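Local coordinates for cyclase (Streptomyces sp. R1128, PDB 3TFZ), which is an aromatase/cyclase of the R1128 polyketide pathway, probably folding and aromatising a ring of the nascent polyketide chain within a helix-grip fold, at residues G48-L54 against W65-L71; A17-W21 against L71-V77. One frame throughout, in Å; residues are numbered along the deposited sequence.

In the fold
Both contacts use strand 61-72 of the single antiparallel sheet, and they share Leu71 at the point where that strand runs into a turn. Interaction 1 pairs the strand with its hairpin neighbour 49-58; interaction 2, centred about 16 Å from the centre of the first, sets the turn that leads into strand 77-82 against the start of helix 17-25. Along the chain, interaction 1 is nested inside the loop closed by residues 17-21 and 71-77. In the Bet v 1-like helix-grip fold the sheet wraps round a long C-terminal helix, here 131-164; one contact therefore builds the sheet itself, while the other ties a short helix to one end of it.

Interaction 1: G48-L54 against W65-L71; sequences GYQVVRL and WTSRRDL
Residues 48-54 and 65-71 pair as neighbouring antiparallel strands of one beta hairpin within the curved sheet of the helix-grip fold. The strand axes approach to 4.7 Å with their directions 161° apart, and backbone hydrogen bonds run from Leu71 N to Gly48 O at one end to the mutual pair of Leu54 and Trp65 at the other. Gln50–Arg69, Val52–Ser67 and Leu54–Trp65 are the hydrogen-bonded pairs, and their side chains share one face. There Gln50 and Arg69 run alongside each other in the same direction, with amide and guanidinium planes 16° apart. Arg69 NE reaches Gln50 OE1 at 2.6 Å, almost in line with the amide C=O, while Arg69 NH2 adds a weak bond to the same oxygen at 3.1 Å. With a leucine in place of Arg69, Gln50 OE1 and the Leu24 carbonyl lose their guanidinium donors, and the Gln50 amide, then held mainly by NE2, would probably be less firmly fixed. Farther along this face, Leu54 CD1 packs 3.5 Å from Trp65 NE1. A chi1 of 61° tucks the indole back over its own backbone, towards Leu54. Trp65 NE1 and Ser67 OG both hydrogen-bond a bound 3-cyclohexyl-1-propylsulfonic acid, probably from the crystallisation liquor, which suggests that this face lines a pocket. On the other face, Arg68 NH1 approaches the Tyr49 ring obliquely, 3.6 Å from Tyr49 CD2, although the two planes are only modestly inclined, and Val51 CG2 covers one guanidinium face near its rim. Strand 37-46 flanks the hairpin beside 49-58, with backbone bonds from Val51 and Arg53; on the other side lies strand 77-82, and the Thr66 backbone bonds Leu83 and Glu84 just after it; Arg69 NH2 and Gln50 NE2 reach the carbonyls of Leu24 and Ala25 at the end of helix 17-25.

Interaction 2: A17-W21 against L71-V77; sequences ADLVW and LDPARRV
The first turn of helix 17-25 faces the turn after strand 61-72, with Trp21 and Arg76 nearest in backbone at 6.7 Å between their CA atoms. Trp21 supplies most of the helix side of the contact: its chi1 of 175° places CG opposite the backbone N and carries the indole out over the turn. Pro73 CA sits over one face of the six-membered ring in a CH-pi contact, 3.8 Å from the centroid, and Pro73 CB lies 3.5 Å from Trp21 NE1. Leu71 CB and Val77 O meet the indole at its edge. The turn is closed by a G1 beta bulge, Arg76 and Val77 both facing Asp72, in the hairpin connection from strand 61-72 to 77-82; within the turn, Arg75 N donates to Asp72 OD2 at 3.0 Å, an Asx motif, and Arg75 NH2 forms a salt bridge to Asp72 OD1. Arg76 extends from CG to NE back towards the helix. Its NH1 donates to Asp18 OD1 at 2.6 Å in a salt bridge, with that oxygen in the guanidinium plane, and its NH2 adds a weak bond at 3.0 Å. Ala17 CB lies over the centre of one guanidinium face, 3.7 Å from Arg76 CZ, and also touches Thr100 and Thr106 on neighbouring strands.

Interaction 1: G48-L54 against W65-L71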
# COMPACT_ATOMS: atom_id res chain seq x y z
N GLY A 48 -25.32 9.99 -3.66
CA GLY A 48 -24.38 9.25 -2.80
C GLY A 48 -24.16 7.73 -2.98
O GLY A 48 -23.44 7.09 -2.19
N TYR A 49 -24.82 7.13 -3.95
CA TYR A 49 -24.72 5.69 -4.14
C TYR A 49 -24.89 5.34 -5.64
O TYR A 49 -25.59 6.05 -6.36
CB TYR A 49 -25.76 4.95 -3.22
CG TYR A 49 -27.21 4.98 -3.78
CD1 TYR A 49 -28.04 6.07 -3.55
CD2 TYR A 49 -27.72 3.90 -4.53
CE1 TYR A 49 -29.32 6.07 -4.02
CE2 TYR A 49 -28.98 3.91 -5.00
CZ TYR A 49 -29.77 4.99 -4.77
OH TYR A 49 -31.07 5.00 -5.28
N GLN A 50 -24.23 4.28 -6.08
CA GLN A 50 -24.36 3.65 -7.38
C GLN A 50 -24.40 2.11 -7.18
O GLN A 50 -23.57 1.56 -6.45
CB GLN A 50 -23.11 3.88 -8.23
CG GLN A 50 -22.91 5.28 -8.79
CD GLN A 50 -21.50 5.57 -9.13
OE1 GLN A 50 -20.62 4.77 -8.77
NE2 GLN A 50 -21.24 6.73 -9.82
N VAL A 51 -25.36 1.43 -7.83
CA VAL A 51 -25.29 -0.01 -7.93
C VAL A 51 -24.92 -0.33 -9.37
O VAL A 51 -25.54 0.14 -10.36
CB VAL A 51 -26.61 -0.74 -7.48
CG1 VAL A 51 -26.46 -2.28 -7.52
CG2 VAL A 51 -27.04 -0.31 -6.10
N VAL A 52 -23.97 -1.24 -9.51
CA VAL A 52 -23.27 -1.30 -10.78
C VAL A 52 -22.95 -2.75 -11.13
O VAL A 52 -22.39 -3.50 -10.34
CB VAL A 52 -22.00 -0.27 -10.80
CG1 VAL A 52 -20.75 -0.98 -10.64
CG2 VAL A 52 -21.88 0.44 -12.04
N ARG A 53 -23.33 -3.12 -12.33
CA ARG A 53 -22.96 -4.40 -12.90
C ARG A 53 -21.64 -4.35 -13.73
O ARG A 53 -21.47 -3.50 -14.53
CB ARG A 53 -24.13 -4.90 -13.72
CG ARG A 53 -23.83 -6.06 -14.54
CD ARG A 53 -23.14 -7.00 -13.70
NE ARG A 53 -23.44 -8.39 -14.04
CZ ARG A 53 -24.66 -8.89 -14.10
NH1 ARG A 53 -25.67 -8.03 -13.97
NH2 ARG A 53 -24.85 -10.20 -14.36
N LEU A 54 -20.69 -5.26 -13.46
CA LEU A 54 -19.33 -5.20 -14.03
C LEU A 54 -18.95 -6.50 -14.69
O LEU A 54 -19.09 -7.54 -14.12
CB LEU A 54 -18.31 -4.84 -12.94
CG LEU A 54 -18.38 -3.40 -12.35
CD1 LEU A 54 -18.03 -3.28 -10.88
CD2 LEU A 54 -17.49 -2.48 -13.16
N TRP A 65 -19.87 -9.45 -11.77
CA TRP A 65 -20.37 -9.17 -10.44
C TRP A 65 -21.10 -7.84 -10.41
O TRP A 65 -21.06 -7.03 -11.35
CB TRP A 65 -19.25 -9.24 -9.34
CG TRP A 65 -18.15 -8.28 -9.52
CD1 TRP A 65 -18.20 -6.92 -9.31
CD2 TRP A 65 -16.82 -8.57 -10.01
NE1 TRP A 65 -16.97 -6.34 -9.64
CE2 TRP A 65 -16.11 -7.31 -10.08
CE3 TRP A 65 -16.15 -9.76 -10.41
CZ2 TRP A 65 -14.76 -7.23 -10.43
CZ3 TRP A 65 -14.81 -9.66 -10.82
CH2 TRP A 65 -14.12 -8.41 -10.81
N THR A 66 -21.76 -7.64 -9.28
CA THR A 66 -22.58 -6.47 -8.98
C THR A 66 -22.10 -5.85 -7.66
O THR A 66 -22.10 -6.53 -6.70
CB THR A 66 -24.04 -6.92 -8.82
OG1 THR A 66 -24.58 -7.12 -10.11
CG2 THR A 66 -24.88 -5.87 -8.15
N SER A 67 -21.73 -4.57 -7.64
CA SER A 67 -21.48 -3.91 -6.37
C SER A 67 -22.28 -2.72 -6.09
O SER A 67 -22.65 -1.94 -7.02
CB SER A 67 -20.02 -3.47 -6.19
OG SER A 67 -19.71 -2.85 -7.37
N ARG A 68 -22.53 -2.56 -4.79
CA ARG A 68 -23.10 -1.33 -4.24
C ARG A 68 -21.94 -0.47 -3.81
O ARG A 68 -21.14 -0.87 -2.95
CB ARG A 68 -24.07 -1.57 -3.13
CG ARG A 68 -24.67 -0.23 -2.62
CD ARG A 68 -25.57 -0.39 -1.35
NE ARG A 68 -26.92 -0.68 -1.85
CZ ARG A 68 -27.82 0.27 -2.12
NH1 ARG A 68 -27.51 1.56 -1.86
NH2 ARG A 68 -29.02 -0.06 -2.61
N ARG A 69 -21.80 0.68 -4.49
CA ARG A 69 -20.78 1.74 -4.12
C ARG A 69 -21.43 2.88 -3.38
O ARG A 69 -22.38 3.49 -3.91
CB ARG A 69 -20.06 2.31 -5.35
CG ARG A 69 -19.30 1.16 -6.15
CD ARG A 69 -19.18 1.48 -7.66
NE ARG A 69 -18.90 2.92 -8.06
CZ ARG A 69 -17.69 3.48 -8.15
NH1 ARG A 69 -16.60 2.76 -7.86
NH2 ARG A 69 -17.57 4.76 -8.53
N ASP A 70 -20.95 3.14 -2.16
CA ASP A 70 -21.46 4.25 -1.38
C ASP A 70 -20.42 5.31 -1.50
O ASP A 70 -19.32 5.11 -1.03
CB ASP A 70 -21.69 3.83 0.07
CG ASP A 70 -22.95 2.85 0.21
OD1 ASP A 70 -24.05 3.17 -0.37
OD2 ASP A 70 -22.86 1.74 0.87
N LEU A 71 -20.72 6.42 -2.16
CA LEU A 71 -19.71 7.41 -2.48
C LEU A 71 -19.77 8.59 -1.49
O LEU A 71 -20.84 9.10 -1.22
CB LEU A 71 -19.89 7.94 -3.93
CG LEU A 71 -19.58 7.02 -5.18
CD1 LEU A 71 -20.78 6.16 -5.55
CD2 LEU A 71 -19.21 7.93 -6.36

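Interaction 2: A17-W21 against L71-V77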
# COMPACT_ATOMS: atom_id res chain seq x y z
N ALA A 17 -6.19 15.69 -5.02
CA ALA A 17 -7.06 14.64 -4.47
C ALA A 17 -8.43 14.75 -5.08
O ALA A 17 -9.05 13.77 -5.31
CB ALA A 17 -7.07 14.72 -2.92
N ASP A 18 -8.87 15.94 -5.39
CA ASP A 18 -10.11 16.22 -6.10
C ASP A 18 -10.14 15.64 -7.53
O ASP A 18 -11.16 15.15 -7.97
CB ASP A 18 -10.44 17.76 -6.10
CG ASP A 18 -10.85 18.28 -4.70
OD1 ASP A 18 -11.04 17.47 -3.72
OD2 ASP A 18 -10.97 19.49 -4.51
N LEU A 19 -9.02 15.68 -8.26
CA LEU A 19 -9.01 15.08 -9.55
C LEU A 19 -9.08 13.52 -9.47
O LEU A 19 -9.77 12.80 -10.29
CB LEU A 19 -7.82 15.60 -10.30
CG LEU A 19 -7.69 15.10 -11.75
CD1 LEU A 19 -9.01 15.53 -12.49
CD2 LEU A 19 -6.52 15.83 -12.28
N VAL A 20 -8.40 12.97 -8.47
CA VAL A 20 -8.46 11.56 -8.22
C VAL A 20 -9.87 11.14 -7.84
O VAL A 20 -10.29 10.09 -8.19
CB VAL A 20 -7.46 11.19 -7.13
CG1 VAL A 20 -7.56 9.72 -6.77
CG2 VAL A 20 -6.01 11.51 -7.58
N TRP A 21 -10.56 11.95 -7.03
CA TRP A 21 -11.93 11.71 -6.68
C TRP A 21 -12.76 11.59 -7.98
O TRP A 21 -13.49 10.61 -8.15
CB TRP A 21 -12.49 12.84 -5.78
CG TRP A 21 -13.98 12.57 -5.54
CD1 TRP A 21 -15.06 13.25 -6.07
CD2 TRP A 21 -14.51 11.47 -4.80
NE1 TRP A 21 -16.24 12.64 -5.66
CE2 TRP A 21 -15.92 11.51 -4.93
CE3 TRP A 21 -13.92 10.43 -4.02
CZ2 TRP A 21 -16.76 10.56 -4.30
CZ3 TRP A 21 -14.71 9.54 -3.42
CH2 TRP A 21 -16.13 9.63 -3.52
N LEU A 71 -20.72 6.42 -2.16
CA LEU A 71 -19.71 7.41 -2.48
C LEU A 71 -19.77 8.59 -1.49
O LEU A 71 -20.84 9.10 -1.22
CB LEU A 71 -19.89 7.94 -3.93
CG LEU A 71 -19.58 7.02 -5.18
CD1 LEU A 71 -20.78 6.16 -5.55
CD2 LEU A 71 -19.21 7.93 -6.36
N ASP A 72 -18.63 9.01 -0.96
CA ASP A 72 -18.59 10.03 0.10
C ASP A 72 -17.46 10.99 -0.26
O ASP A 72 -16.29 10.79 0.15
CB ASP A 72 -18.29 9.33 1.43
CG ASP A 72 -18.42 10.25 2.63
OD1 ASP A 72 -18.68 9.74 3.72
OD2 ASP A 72 -18.28 11.46 2.49
N PRO A 73 -17.77 11.96 -1.12
CA PRO A 73 -16.75 12.88 -1.59
C PRO A 73 -16.15 13.75 -0.47
O PRO A 73 -15.01 14.18 -0.57
CB PRO A 73 -17.50 13.74 -2.62
CG PRO A 73 -18.98 13.55 -2.33
CD PRO A 73 -19.11 12.20 -1.77
N ALA A 74 -16.87 13.98 0.63
CA ALA A 74 -16.36 14.90 1.64
C ALA A 74 -15.30 14.10 2.40
O ALA A 74 -14.22 14.62 2.75
CB ALA A 74 -17.47 15.41 2.54
N ARG A 75 -15.59 12.82 2.55
CA ARG A 75 -14.74 11.89 3.32
C ARG A 75 -13.56 11.36 2.38
O ARG A 75 -12.50 10.96 2.88
CB ARG A 75 -15.67 10.92 4.16
CG ARG A 75 -15.04 10.07 5.19
CD ARG A 75 -15.60 10.11 6.66
NE ARG A 75 -16.98 9.83 6.50
CZ ARG A 75 -18.06 10.05 7.23
NH1 ARG A 75 -18.17 10.49 8.50
NH2 ARG A 75 -19.14 9.77 6.54
N ARG A 76 -13.70 11.58 1.05
CA ARG A 76 -12.94 10.98 -0.09
C ARG A 76 -12.76 9.44 0.03
O ARG A 76 -11.61 8.92 -0.04
CB ARG A 76 -11.59 11.61 -0.38
CG ARG A 76 -11.47 13.10 -0.26
CD ARG A 76 -9.95 13.49 -0.30
NE ARG A 76 -9.75 14.91 -0.19
CZ ARG A 76 -10.07 15.78 -1.13
NH1 ARG A 76 -10.63 15.36 -2.23
NH2 ARG A 76 -9.81 17.06 -0.98
N VAL A 77 -13.89 8.77 0.12
CA VAL A 77 -13.94 7.38 0.36
C VAL A 77 -15.12 6.79 -0.50
O VAL A 77 -16.21 7.40 -0.57
CB VAL A 77 -14.26 7.12 1.89
CG1 VAL A 77 -14.79 5.67 2.08
CG2 VAL A 77 -13.01 7.35 2.75